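Local structure of surface glycan binding protein B (Bacteroides ovatus, 6E57) at residues A[193-198]-A[217-222]. The protein binds mixed-linkage beta-glucan at the cell surface, probably helping this gut bacterium to capture the polysaccharide for use. Residues are numbered along the deposited sequence; the frame is centred on the assembly and turned at random.
Sequences VSEGDY and VTNASL
E195 reaches from the turn before strand 196-203 across to the chain leaving strand 209-217. Its CB sits 3.6 Å from V217 O, and CG, anti to the carbonyl carbon of E195 (chi1 -71°), carries the side chain on past V217 O, to lie 3.5 Å from N219 ND2. Beyond CG the chain runs extended, bringing CD close to the backbone N of N219. At the tip, OE2 accepts a nearly straight hydrogen bond from N219 N, 2.8 Å long, on the lone pair turned away from OE1. T218 OG1 lies beside the same oxygen, though any bond there is weak and unsettled; T218 OG1 also accepts from A220 N at 2.9 Å, an ST turn. The side-chain amide of N219 is turned nearly parallel to the carboxylate, the planes 11° apart.

One residue on, G196 and V217 form an antiparallel hydrogen-bonded pair: G196 N gives to V217 O, and V217 N to G196 O at 2.8 Å. V217 turns its CG2 to the Y198 ring, which it meets obliquely, 3.6 Å from CE1, with V193 CG1 joining the apolar cluster. The ring is pinned by its hydroxyl: Y198 OH donates to S194 O at 2.6 Å, from above the carbonyl plane. L166 lines V193 and Y198 as well, while N242, which follows strand 235-240 in what is probably the next domain, hydrogen-bonds through ND2 to T218 O and A220 O. E195 thus holds the start of the segment leading on to strand 222-225. This tyrosine, Y198, tied to the backbone four residues earlier with a glycine two before it, is a tyrosine corner, characteristic of Greek-key beta-sandwiches and consistent with an immunoglobulin-like domain here.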
ATOM      1  N   VAL A 193     -23.557   9.502  -1.689  1.00 66.71           N
ATOM      2  CA  VAL A 193     -22.272  10.105  -1.327  1.00 64.45           C
ATOM      3  C   VAL A 193     -21.479  10.397  -2.605  1.00 62.67           C
ATOM      4  O   VAL A 193     -21.213   9.494  -3.394  1.00 64.08           O
ATOM      5  CB  VAL A 193     -21.466   9.205  -0.371  1.00 64.84           C
ATOM      6  CG1 VAL A 193     -20.106   9.807  -0.051  1.00 64.80           C
ATOM      7  CG2 VAL A 193     -22.235   8.906   0.907  1.00 66.31           C
ATOM      8  N   SER A 194     -21.102  11.666  -2.783  1.00 62.92           N
ATOM      9  CA  SER A 194     -20.321  12.114  -3.930  1.00 62.51           C
ATOM     10  C   SER A 194     -18.841  11.773  -3.713  1.00 61.06           C
ATOM     11  O   SER A 194     -18.433  11.433  -2.600  1.00 58.98           O
ATOM     12  CB  SER A 194     -20.520  13.588  -4.175  1.00 63.18           C
ATOM     13  OG  SER A 194     -20.264  14.334  -2.995  1.00 61.24           O
ATOM     14  N   GLU A 195     -18.056  11.870  -4.795  1.00 61.12           N
ATOM     15  CA  GLU A 195     -16.618  11.572  -4.786  1.00 58.54           C
ATOM     16  C   GLU A 195     -15.908  12.486  -3.778  1.00 54.61           C
ATOM     17  O   GLU A 195     -16.394  13.569  -3.469  1.00 56.58           O
ATOM     18  CB  GLU A 195     -16.008  11.767  -6.176  1.00 58.62           C
ATOM     19  CG  GLU A 195     -16.414  10.714  -7.190  1.00 61.25           C
ATOM     20  CD  GLU A 195     -15.520  10.659  -8.420  1.00 63.28           C
ATOM     21  OE1 GLU A 195     -15.064  11.732  -8.873  1.00 69.15           O
ATOM     22  OE2 GLU A 195     -15.269   9.541  -8.918  1.00 65.21           O
ATOM     23  N   GLY A 196     -14.755  12.029  -3.279  1.00 51.36           N
ATOM     24  CA  GLY A 196     -13.935  12.777  -2.332  1.00 49.30           C
ATOM     25  C   GLY A 196     -13.395  11.894  -1.219  1.00 48.57           C
ATOM     26  O   GLY A 196     -13.572  10.672  -1.243  1.00 45.92           O
ATOM     27  N   ASP A 197     -12.737  12.538  -0.246  1.00 48.25           N
ATOM     28  CA  ASP A 197     -12.121  11.888   0.914  1.00 48.36           C
ATOM     29  C   ASP A 197     -12.911  12.265   2.175  1.00 46.52           C
ATOM     30  O   ASP A 197     -13.159  13.437   2.419  1.00 44.53           O
ATOM     31  CB  ASP A 197     -10.643  12.277   1.035  1.00 52.43           C
ATOM     32  CG  ASP A 197      -9.760  11.696  -0.060  1.00 57.52           C
ATOM     33  OD1 ASP A 197     -10.131  11.823  -1.248  1.00 62.75           O
ATOM     34  OD2 ASP A 197      -8.706  11.113   0.282  1.00 64.39           O
ATOM     35  N   TYR A 198     -13.300  11.259   2.968  1.00 43.72           N
ATOM     36  CA  TYR A 198     -14.094  11.460   4.183  1.00 43.13           C
ATOM     37  C   TYR A 198     -13.376  10.828   5.380  1.00 41.48           C
ATOM     38  O   TYR A 198     -12.800   9.760   5.251  1.00 39.83           O
ATOM     39  CB  TYR A 198     -15.491  10.857   4.024  1.00 44.41           C
ATOM     40  CG  TYR A 198     -16.282  11.381   2.851  1.00 46.55           C
ATOM     41  CD1 TYR A 198     -16.168  10.802   1.595  1.00 47.37           C
ATOM     42  CD2 TYR A 198     -17.157  12.448   2.994  1.00 46.74           C
ATOM     43  CE1 TYR A 198     -16.892  11.273   0.512  1.00 47.45           C
ATOM     44  CE2 TYR A 198     -17.887  12.933   1.919  1.00 47.39           C
ATOM     45  CZ  TYR A 198     -17.756  12.343   0.674  1.00 47.88           C
ATOM     46  OH  TYR A 198     -18.474  12.810  -0.388  1.00 49.14           O
ATOM     47  N   VAL A 217     -13.835   7.915  -1.700  1.00 47.85           N
ATOM     48  CA  VAL A 217     -14.982   7.521  -2.510  1.00 48.59           C
ATOM     49  C   VAL A 217     -14.728   7.951  -3.960  1.00 48.29           C
ATOM     50  O   VAL A 217     -14.504   9.133  -4.222  1.00 48.03           O
ATOM     51  CB  VAL A 217     -16.278   8.150  -1.967  1.00 49.53           C
ATOM     52  CG1 VAL A 217     -17.505   7.696  -2.746  1.00 50.94           C
ATOM     53  CG2 VAL A 217     -16.454   7.873  -0.483  1.00 49.10           C
ATOM     54  N   THR A 218     -14.783   6.987  -4.888  1.00 48.07           N
ATOM     55  CA  THR A 218     -14.582   7.244  -6.317  1.00 49.28           C
ATOM     56  C   THR A 218     -15.529   6.373  -7.151  1.00 50.26           C
ATOM     57  O   THR A 218     -15.825   5.230  -6.786  1.00 48.42           O
ATOM     58  CB  THR A 218     -13.124   7.004  -6.734  1.00 49.16           C
ATOM     59  OG1 THR A 218     -13.008   7.269  -8.132  1.00 50.74           O
ATOM     60  CG2 THR A 218     -12.644   5.598  -6.447  1.00 48.76           C
ATOM     61  N   ASN A 219     -15.986   6.941  -8.275  1.00 51.22           N
ATOM     62  CA  ASN A 219     -16.750   6.241  -9.304  1.00 53.48           C
ATOM     63  C   ASN A 219     -15.816   5.760 -10.421  1.00 52.01           C
ATOM     64  O   ASN A 219     -16.232   4.975 -11.278  1.00 56.89           O
ATOM     65  CB  ASN A 219     -17.832   7.133  -9.912  1.00 54.08           C
ATOM     66  CG  ASN A 219     -18.868   7.574  -8.903  1.00 56.28           C
ATOM     67  OD1 ASN A 219     -19.574   6.745  -8.334  1.00 55.12           O
ATOM     68  ND2 ASN A 219     -18.969   8.874  -8.680  1.00 59.56           N
ATOM     69  N   ALA A 220     -14.564   6.237 -10.411  1.00 49.08           N
ATOM     70  CA  ALA A 220     -13.616   5.975 -11.481  1.00 48.19           C
ATOM     71  C   ALA A 220     -13.170   4.514 -11.432  1.00 46.69           C
ATOM     72  O   ALA A 220     -13.055   3.921 -10.354  1.00 47.28           O
ATOM     73  CB  ALA A 220     -12.433   6.903 -11.368  1.00 47.49           C
ATOM     74  N   SER A 221     -12.933   3.948 -12.620  1.00 47.22           N
ATOM     75  CA  SER A 221     -12.224   2.699 -12.761  1.00 46.03           C
ATOM     76  C   SER A 221     -10.748   2.950 -12.436  1.00 43.93           C
ATOM     77  O   SER A 221     -10.007   3.454 -13.275  1.00 44.28           O
ATOM     78  CB  SER A 221     -12.413   2.135 -14.142  1.00 47.94           C
ATOM     79  OG  SER A 221     -13.793   2.093 -14.480  1.00 50.69           O
ATOM     80  N   LEU A 222     -10.353   2.637 -11.196  1.00 41.40           N
ATOM     81  CA  LEU A 222      -9.024   2.948 -10.688  1.00 40.64           C
ATOM     82  C   LEU A 222      -8.239   1.649 -10.484  1.00 40.41           C
ATOM     83  O   LEU A 222      -8.530   0.877  -9.579  1.00 39.13           O
ATOM     84  CB  LEU A 222      -9.154   3.732  -9.378  1.00 39.64           C
ATOM     85  CG  LEU A 222      -7.842   4.151  -8.718  1.00 39.42           C
ATOM     86  CD1 LEU A 222      -7.116   5.182  -9.563  1.00 39.69           C
ATOM     87  CD2 LEU A 222      -8.091   4.692  -7.319  1.00 38.87           C
TER